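PDB 4ATG: TAF6 from Antonospora locustae, which probably serves as a TFIID subunit in transcription initiation, its HEAT-repeat C-terminal domain contributing to formation of the complex with TAF9. Local coordinates for residues Asp104-Tyr118 / Asp148-Leu160. Residues are numbered along the deposited sequence; the frame is centred on the assembly and turned at random.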
ATOM      1  N   ASP A 104     -12.130  -2.569   5.737  1.00 30.96           N
ATOM      2  CA  ASP A 104     -10.980  -3.360   6.214  1.00 29.75           C
ATOM      3  C   ASP A 104     -10.278  -4.088   5.073  1.00 30.51           C
ATOM      4  O   ASP A 104      -9.078  -4.321   5.155  1.00 29.13           O
ATOM      5  CB  ASP A 104     -11.412  -4.390   7.273  1.00 31.49           C
ATOM      6  CG  ASP A 104     -11.668  -3.814   8.650  1.00 43.32           C
ATOM      7  OD1 ASP A 104     -11.268  -2.649   8.899  1.00 44.54           O
ATOM      8  OD2 ASP A 104     -12.219  -4.537   9.491  1.00 50.34           O
ATOM      9  N   ASP A 105     -11.035  -4.489   4.039  1.00 27.24           N
ATOM     10  CA  ASP A 105     -10.492  -5.191   2.870  1.00 26.62           C
ATOM     11  C   ASP A 105      -9.487  -4.320   2.102  1.00 26.29           C
ATOM     12  O   ASP A 105      -8.537  -4.852   1.523  1.00 22.54           O
ATOM     13  CB  ASP A 105     -11.625  -5.633   1.932  1.00 29.80           C
ATOM     14  CG  ASP A 105     -12.424  -6.814   2.443  1.00 44.04           C
ATOM     15  OD1 ASP A 105     -11.947  -7.496   3.384  1.00 44.40           O
ATOM     16  OD2 ASP A 105     -13.508  -7.083   1.881  1.00 51.42           O
ATOM     17  N   VAL A 106      -9.694  -3.002   2.098  1.00 22.44           N
ATOM     18  CA  VAL A 106      -8.763  -2.068   1.437  1.00 21.47           C
ATOM     19  C   VAL A 106      -7.436  -2.085   2.194  1.00 22.82           C
ATOM     20  O   VAL A 106      -6.377  -2.189   1.591  1.00 19.55           O
ATOM     21  CB  VAL A 106      -9.340  -0.627   1.340  1.00 25.16           C
ATOM     22  CG1 VAL A 106      -8.267   0.379   0.895  1.00 24.02           C
ATOM     23  CG2 VAL A 106     -10.543  -0.588   0.407  1.00 25.81           C
ATOM     24  N   ARG A 107      -7.511  -1.986   3.515  1.00 22.22           N
ATOM     25  CA  ARG A 107      -6.333  -1.958   4.374  1.00 21.35           C
ATOM     26  C   ARG A 107      -5.517  -3.232   4.208  1.00 19.88           C
ATOM     27  O   ARG A 107      -4.299  -3.163   4.066  1.00 18.52           O
ATOM     28  CB  ARG A 107      -6.740  -1.803   5.835  1.00 19.92           C
ATOM     29  CG  ARG A 107      -7.499  -0.514   6.117  1.00 25.33           C
ATOM     30  CD  ARG A 107      -7.873  -0.423   7.588  1.00 25.76           C
ATOM     31  NE  ARG A 107      -8.705   0.752   7.856  1.00 23.43           N
ATOM     32  CZ  ARG A 107      -8.243   1.985   8.033  1.00 31.47           C
ATOM     33  NH1 ARG A 107      -6.941   2.228   7.993  1.00 26.04           N
ATOM     34  NH2 ARG A 107      -9.080   2.986   8.244  1.00 27.50           N
ATOM     35  N   LYS A 108      -6.186  -4.377   4.224  1.00 16.96           N
ATOM     36  CA  LYS A 108      -5.525  -5.670   4.081  1.00 16.23           C
ATOM     37  C   LYS A 108      -4.931  -5.841   2.693  1.00 19.58           C
ATOM     38  O   LYS A 108      -3.816  -6.372   2.579  1.00 20.32           O
ATOM     39  CB  LYS A 108      -6.499  -6.809   4.369  1.00 18.96           C
ATOM     40  CG  LYS A 108      -6.906  -6.880   5.834  1.00 26.98           C
ATOM     41  CD  LYS A 108      -7.958  -7.958   6.004  1.00 33.31           C
ATOM     42  CE  LYS A 108      -8.245  -8.192   7.449  1.00 42.99           C
ATOM     43  NZ  LYS A 108      -9.520  -8.936   7.625  1.00 60.06           N
ATOM     44  N   MET A 109      -5.673  -5.424   1.635  1.00 16.44           N
ATOM     45  CA  MET A 109      -5.207  -5.558   0.249  0.50 14.12           C
ATOM     46  C   MET A 109      -3.926  -4.750   0.057  1.00 17.85           C
ATOM     47  O   MET A 109      -2.967  -5.251  -0.520  1.00 17.28           O
ATOM     48  CB  MET A 109      -6.274  -5.065  -0.736  0.50 15.39           C
ATOM     49  CG  MET A 109      -5.852  -5.209  -2.170  0.50 16.57           C
ATOM     50  SD  MET A 109      -7.003  -4.360  -3.262  0.50 18.25           S
ATOM     51  CE  MET A 109      -6.313  -4.759  -4.824  0.50 12.83           C
ATOM     52  N   SER A 110      -3.924  -3.495   0.545  1.00 15.17           N
ATOM     53  CA  SER A 110      -2.731  -2.643   0.443  0.50 13.74           C
ATOM     54  C   SER A 110      -1.590  -3.244   1.254  1.00 17.63           C
ATOM     55  O   SER A 110      -0.460  -3.240   0.789  1.00 15.09           O
ATOM     56  CB  SER A 110      -3.012  -1.231   0.930  0.50 14.84           C
ATOM     57  OG  SER A 110      -1.833  -0.455   0.768  0.50 13.66           O
ATOM     58  N   ALA A 111      -1.893  -3.792   2.473  1.00 15.47           N
ATOM     59  CA  ALA A 111      -0.880  -4.410   3.349  1.00 15.68           C
ATOM     60  C   ALA A 111      -0.197  -5.589   2.637  1.00 17.37           C
ATOM     61  O   ALA A 111       1.012  -5.778   2.792  1.00 16.16           O
ATOM     62  CB  ALA A 111      -1.524  -4.890   4.654  1.00 17.79           C
ATOM     63  N   ASP A 112      -0.965  -6.356   1.825  1.00 15.59           N
ATOM     64  CA  ASP A 112      -0.448  -7.473   1.041  1.00 14.78           C
ATOM     65  C   ASP A 112       0.597  -7.000   0.028  1.00 16.47           C
ATOM     66  O   ASP A 112       1.596  -7.696  -0.209  1.00 14.87           O
ATOM     67  CB  ASP A 112      -1.582  -8.179   0.321  1.00 15.92           C
ATOM     68  CG  ASP A 112      -2.550  -8.887   1.257  1.00 23.75           C
ATOM     69  OD1 ASP A 112      -2.147  -9.202   2.408  1.00 24.11           O
ATOM     70  OD2 ASP A 112      -3.701  -9.137   0.837  1.00 24.16           O
ATOM     71  N   ILE A 113       0.376  -5.814  -0.564  1.00 13.88           N
ATOM     72  CA  ILE A 113       1.334  -5.264  -1.541  1.00 13.35           C
ATOM     73  C   ILE A 113       2.546  -4.738  -0.824  1.00 16.92           C
ATOM     74  O   ILE A 113       3.670  -4.938  -1.302  1.00 15.12           O
ATOM     75  CB  ILE A 113       0.683  -4.240  -2.527  1.00 15.74           C
ATOM     76  CG1 ILE A 113      -0.621  -4.855  -3.158  1.00 15.02           C
ATOM     77  CG2 ILE A 113       1.703  -3.845  -3.653  1.00 16.48           C
ATOM     78  CD1 ILE A 113      -0.461  -6.220  -3.861  1.00 17.08           C
ATOM     79  N   VAL A 114       2.350  -4.100   0.334  1.00 13.56           N
ATOM     80  CA  VAL A 114       3.501  -3.661   1.151  1.00 13.79           C
ATOM     81  C   VAL A 114       4.369  -4.881   1.486  1.00 17.22           C
ATOM     82  O   VAL A 114       5.600  -4.781   1.459  1.00 18.12           O
ATOM     83  CB  VAL A 114       3.070  -2.933   2.446  1.00 17.65           C
ATOM     84  CG1 VAL A 114       4.256  -2.709   3.404  1.00 17.90           C
ATOM     85  CG2 VAL A 114       2.388  -1.611   2.124  1.00 16.93           C
ATOM     86  N   LYS A 115       3.734  -6.020   1.812  1.00 12.89           N
ATOM     87  CA  LYS A 115       4.477  -7.253   2.132  1.00 12.62           C
ATOM     88  C   LYS A 115       5.279  -7.735   0.922  1.00 16.16           C
ATOM     89  O   LYS A 115       6.434  -8.111   1.058  1.00 16.31           O
ATOM     90  CB  LYS A 115       3.545  -8.365   2.627  1.00 14.84           C
ATOM     91  CG  LYS A 115       4.266  -9.734   2.720  1.00 17.68           C
ATOM     92  CD  LYS A 115       3.371 -10.852   3.215  1.00 25.00           C
ATOM     93  CE  LYS A 115       4.087 -12.199   3.192  1.00 23.45           C
ATOM     94  NZ  LYS A 115       5.432 -12.120   3.839  1.00 23.98           N
ATOM     95  N   TYR A 116       4.682  -7.703  -0.248  1.00 13.88           N
ATOM     96  CA  TYR A 116       5.373  -8.131  -1.474  1.00 14.27           C
ATOM     97  C   TYR A 116       6.631  -7.278  -1.684  1.00 16.36           C
ATOM     98  O   TYR A 116       7.690  -7.815  -2.035  1.00 15.59           O
ATOM     99  CB  TYR A 116       4.443  -7.977  -2.685  1.00 16.27           C
ATOM    100  CG  TYR A 116       5.089  -8.473  -3.958  1.00 19.35           C
ATOM    101  CD1 TYR A 116       5.006  -9.809  -4.324  1.00 22.33           C
ATOM    102  CD2 TYR A 116       5.851  -7.619  -4.761  1.00 21.05           C
ATOM    103  CE1 TYR A 116       5.632 -10.284  -5.476  1.00 23.97           C
ATOM    104  CE2 TYR A 116       6.462  -8.080  -5.930  1.00 22.48           C
ATOM    105  CZ  TYR A 116       6.362  -9.419  -6.270  1.00 32.15           C
ATOM    106  OH  TYR A 116       6.930  -9.907  -7.419  1.00 39.44           O
ATOM    107  N   ILE A 117       6.512  -5.973  -1.483  1.00 13.57           N
ATOM    108  CA  ILE A 117       7.658  -5.050  -1.653  1.00 14.04           C
ATOM    109  C   ILE A 117       8.703  -5.357  -0.597  1.00 17.34           C
ATOM    110  O   ILE A 117       9.882  -5.478  -0.914  1.00 17.54           O
ATOM    111  CB  ILE A 117       7.177  -3.582  -1.589  1.00 15.97           C
ATOM    112  CG1 ILE A 117       6.278  -3.255  -2.805  1.00 14.67           C
ATOM    113  CG2 ILE A 117       8.384  -2.596  -1.498  1.00 17.36           C
ATOM    114  CD1 ILE A 117       5.533  -1.857  -2.701  1.00 20.30           C
ATOM    115  N   TYR A 118       8.254  -5.509   0.652  1.00 15.10           N
ATOM    116  CA  TYR A 118       9.133  -5.843   1.770  1.00 16.36           C
ATOM    117  C   TYR A 118       9.909  -7.126   1.451  1.00 20.31           C
ATOM    118  O   TYR A 118      11.142  -7.148   1.552  1.00 20.02           O
ATOM    119  CB  TYR A 118       8.300  -6.002   3.058  1.00 17.63           C
ATOM    120  CG  TYR A 118       9.117  -6.228   4.305  1.00 20.78           C
ATOM    121  CD1 TYR A 118       9.521  -5.156   5.100  1.00 23.01           C
ATOM    122  CD2 TYR A 118       9.354  -7.515   4.783  1.00 22.89           C
ATOM    123  CE1 TYR A 118      10.207  -5.361   6.300  1.00 24.13           C
ATOM    124  CE2 TYR A 118      10.063  -7.729   5.969  1.00 24.43           C
ATOM    125  CZ  TYR A 118      10.475  -6.649   6.727  1.00 31.45           C
ATOM    126  OH  TYR A 118      11.154  -6.857   7.905  1.00 32.49           O
ATOM    127  N   ASP A 148      -9.418   1.407  13.616  1.00 29.38           N
ATOM    128  CA  ASP A 148      -9.224   0.892  12.260  1.00 28.14           C
ATOM    129  C   ASP A 148      -7.807   1.144  11.745  1.00 29.65           C
ATOM    130  O   ASP A 148      -7.243   0.268  11.077  1.00 26.26           O
ATOM    131  CB  ASP A 148     -10.291   1.461  11.303  1.00 30.86           C
ATOM    132  CG  ASP A 148     -11.694   0.905  11.500  1.00 38.45           C
ATOM    133  OD1 ASP A 148     -11.859  -0.044  12.314  1.00 37.02           O
ATOM    134  OD2 ASP A 148     -12.622   1.386  10.814  1.00 43.49           O
ATOM    135  N   SER A 149      -7.213   2.313  12.099  1.00 26.21           N
ATOM    136  CA  SER A 149      -5.834   2.643  11.701  1.00 25.03           C
ATOM    137  C   SER A 149      -4.838   1.699  12.375  1.00 27.04           C
ATOM    138  O   SER A 149      -3.957   1.160  11.710  1.00 24.48           O
ATOM    139  CB  SER A 149      -5.495   4.090  12.049  1.00 28.71           C
ATOM    140  OG  SER A 149      -6.128   4.974  11.142  1.00 34.43           O
ATOM    141  N   GLN A 150      -4.988   1.492  13.699  1.00 24.20           N
ATOM    142  CA  GLN A 150      -4.121   0.612  14.480  1.00 23.67           C
ATOM    143  C   GLN A 150      -4.250  -0.832  14.006  1.00 27.38           C
ATOM    144  O   GLN A 150      -3.256  -1.555  13.992  1.00 26.47           O
ATOM    145  CB  GLN A 150      -4.483   0.693  15.970  1.00 26.11           C
ATOM    146  CG  GLN A 150      -4.159   2.057  16.608  1.00 25.44           C
ATOM    147  CD  GLN A 150      -4.721   2.137  18.006  1.00 37.38           C
ATOM    148  OE1 GLN A 150      -5.508   1.291  18.440  1.00 34.38           O
ATOM    149  NE2 GLN A 150      -4.331   3.163  18.746  1.00 33.40           N
ATOM    150  N   TYR A 151      -5.471  -1.240  13.612  1.00 24.65           N
ATOM    151  CA  TYR A 151      -5.758  -2.586  13.097  1.00 23.62           C
ATOM    152  C   TYR A 151      -5.022  -2.800  11.774  1.00 24.66           C
ATOM    153  O   TYR A 151      -4.433  -3.860  11.567  1.00 22.01           O
ATOM    154  CB  TYR A 151      -7.268  -2.789  12.909  1.00 25.39           C
ATOM    155  CG  TYR A 151      -7.629  -4.102  12.263  1.00 29.59           C
ATOM    156  CD1 TYR A 151      -7.694  -5.275  13.010  1.00 33.38           C
ATOM    157  CD2 TYR A 151      -7.914  -4.176  10.903  1.00 30.72           C
ATOM    158  CE1 TYR A 151      -8.017  -6.494  12.417  1.00 34.83           C
ATOM    159  CE2 TYR A 151      -8.215  -5.394  10.295  1.00 32.35           C
ATOM    160  CZ  TYR A 151      -8.277  -6.547  11.061  1.00 44.28           C
ATOM    161  OH  TYR A 151      -8.618  -7.745  10.488  1.00 50.53           O
ATOM    162  N   GLY A 152      -5.113  -1.826  10.869  1.00 22.11           N
ATOM    163  CA  GLY A 152      -4.418  -1.929   9.584  1.00 20.06           C
ATOM    164  C   GLY A 152      -2.923  -2.064   9.819  1.00 22.69           C
ATOM    165  O   GLY A 152      -2.280  -2.964   9.267  1.00 21.18           O
ATOM    166  N   ALA A 153      -2.368  -1.191  10.676  1.00 21.84           N
ATOM    167  CA  ALA A 153      -0.932  -1.188  11.007  1.00 21.35           C
ATOM    168  C   ALA A 153      -0.489  -2.536  11.580  1.00 24.34           C
ATOM    169  O   ALA A 153       0.489  -3.095  11.096  1.00 22.25           O
ATOM    170  CB  ALA A 153      -0.613  -0.070  11.976  1.00 22.51           C
ATOM    171  N   LEU A 154      -1.242  -3.085  12.558  1.00 20.61           N
ATOM    172  CA  LEU A 154      -0.923  -4.391  13.141  1.00 20.18           C
ATOM    173  C   LEU A 154      -1.067  -5.531  12.122  1.00 21.93           C
ATOM    174  O   LEU A 154      -0.204  -6.410  12.077  1.00 20.17           O
ATOM    175  CB  LEU A 154      -1.798  -4.685  14.379  1.00 21.05           C
ATOM    176  CG  LEU A 154      -1.466  -6.011  15.108  1.00 24.48           C
ATOM    177  CD1 LEU A 154       0.020  -6.085  15.533  1.00 23.63           C
ATOM    178  CD2 LEU A 154      -2.383  -6.226  16.291  1.00 24.36           C
ATOM    179  N   TYR A 155      -2.138  -5.519  11.311  1.00 19.78           N
ATOM    180  CA  TYR A 155      -2.339  -6.547  10.281  1.00 19.20           C
ATOM    181  C   TYR A 155      -1.134  -6.592   9.364  1.00 20.95           C
ATOM    182  O   TYR A 155      -0.618  -7.673   9.106  1.00 19.82           O
ATOM    183  CB  TYR A 155      -3.607  -6.289   9.451  1.00 21.21           C
ATOM    184  CG  TYR A 155      -3.821  -7.377   8.426  1.00 24.09           C
ATOM    185  CD1 TYR A 155      -4.388  -8.595   8.788  1.00 27.65           C
ATOM    186  CD2 TYR A 155      -3.384  -7.222   7.113  1.00 24.45           C
ATOM    187  CE1 TYR A 155      -4.530  -9.629   7.866  1.00 30.25           C
ATOM    188  CE2 TYR A 155      -3.520  -8.255   6.178  1.00 25.79           C
ATOM    189  CZ  TYR A 155      -4.099  -9.453   6.564  1.00 37.14           C
ATOM    190  OH  TYR A 155      -4.263 -10.476   5.667  1.00 45.34           O
ATOM    191  N   CYS A 156      -0.667  -5.418   8.896  1.00 18.34           N
ATOM    192  CA  CYS A 156       0.494  -5.357   8.005  1.00 18.26           C
ATOM    193  C   CYS A 156       1.745  -5.921   8.674  1.00 22.36           C
ATOM    194  O   CYS A 156       2.387  -6.785   8.082  1.00 22.22           O
ATOM    195  CB  CYS A 156       0.728  -3.946   7.481  1.00 17.74           C
ATOM    196  SG  CYS A 156       1.932  -3.864   6.134  1.00 20.57           S
ATOM    197  N   LEU A 157       2.040  -5.501   9.932  1.00 17.92           N
ATOM    198  CA  LEU A 157       3.172  -6.039  10.679  1.00 17.73           C
ATOM    199  C   LEU A 157       3.092  -7.558  10.791  1.00 20.04           C
ATOM    200  O   LEU A 157       4.100  -8.257  10.594  1.00 20.75           O
ATOM    201  CB  LEU A 157       3.194  -5.458  12.103  1.00 18.26           C
ATOM    202  CG  LEU A 157       3.726  -4.011  12.233  1.00 21.99           C
ATOM    203  CD1 LEU A 157       3.482  -3.470  13.633  1.00 23.08           C
ATOM    204  CD2 LEU A 157       5.239  -3.946  11.932  1.00 22.70           C
ATOM    205  N   SER A 158       1.880  -8.072  11.087  1.00 15.73           N
ATOM    206  CA  SER A 158       1.636  -9.498  11.319  1.00 17.16           C
ATOM    207  C   SER A 158       1.974 -10.402  10.129  1.00 21.80           C
ATOM    208  O   SER A 158       2.285 -11.583  10.324  1.00 20.48           O
ATOM    209  CB  SER A 158       0.191  -9.716  11.758  1.00 20.24           C
ATOM    210  OG  SER A 158      -0.712  -9.831  10.667  1.00 22.42           O
ATOM    211  N   ILE A 159       1.882  -9.865   8.895  1.00 18.55           N
ATOM    212  CA  ILE A 159       2.139 -10.697   7.711  1.00 17.31           C
ATOM    213  C   ILE A 159       3.578 -10.551   7.145  1.00 22.03           C
ATOM    214  O   ILE A 159       3.942 -11.308   6.243  1.00 20.09           O
ATOM    215  CB  ILE A 159       1.059 -10.458   6.611  1.00 18.83           C
ATOM    216  CG1 ILE A 159       1.184  -9.036   6.015  1.00 18.78           C
ATOM    217  CG2 ILE A 159      -0.379 -10.766   7.151  1.00 20.57           C
ATOM    218  CD1 ILE A 159       0.427  -8.800   4.669  1.00 19.19           C
ATOM    219  N   LEU A 160       4.372  -9.578   7.624  1.00 19.68           N
ATOM    220  CA  LEU A 160       5.726  -9.360   7.055  1.00 20.05           C
ATOM    221  C   LEU A 160       6.672 -10.559   7.179  1.00 26.09           C
ATOM    222  O   LEU A 160       7.191 -11.035   6.165  1.00 25.69           O
ATOM    223  CB  LEU A 160       6.378  -8.082   7.591  1.00 19.46           C
ATOM    224  CG  LEU A 160       5.636  -6.785   7.266  1.00 21.96           C
ATOM    225  CD1 LEU A 160       6.266  -5.582   7.974  1.00 21.23           C
ATOM    226  CD2 LEU A 160       5.498  -6.586   5.737  1.00 24.18           C
TER
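Lys115 supplies the hydrogen bonds that join helix 104-118 to Ile159 and Leu160 of 148-160. Its chain runs out straight and then turns at the last torsion (chi4 49°), bringing NZ to the carbonyl oxygen of Ile159 at 2.9 Å, in the carbonyl plane, with a weak second bond to Leu160 O. The same ammonium forms a salt bridge to Asp119, so it serves both carbonyls and a carboxylate together.

At the other end the charged side chains bond mainly to residues outside the two helices. Asp148 O lies over one face of the Arg107 guanidinium, off-centre and 3.6 Å from NE, above the plane rather than in line with its N-H groups; NH2 instead donates to the carbonyl oxygens of Gly98 and Ile101. Asp104 OD1 and Asp148 OD1 approach to 4.3 Å, a pairing of like charges presumably eased by Lys184, which forms a salt bridge to both aspartates. Asp148 O itself accepts the helical bond from Gly152 N.

Between these ends the contact is largely apolar. Lys108 CG sits over the centre of the Tyr155 ring, 3.7 Å from its centroid, a CH-pi contact, while Ile159 CG2 lies off-centre over the opposite face and Ala111 CB meets the ring edge. Farther along, Lys108 CE reaches the edge of the Tyr151 ring and NZ lies 3.2 Å from Tyr151 OH. Ala111 CB also touches Cys156 CB at 3.7 Å, where the backbones come closest, and Leu160 CD2 rests over a face of Tyr118.

The helices run in roughly the same direction, 36° apart, within the HEAT-repeat domain, and helix 128-140 packs against Cys156, Leu160 and Tyr118. The chemistry implies an apolar middle flanked by charged groups with partners beyond the pair, linking the contact to the turn before helix 104-121 and to helix 183-194.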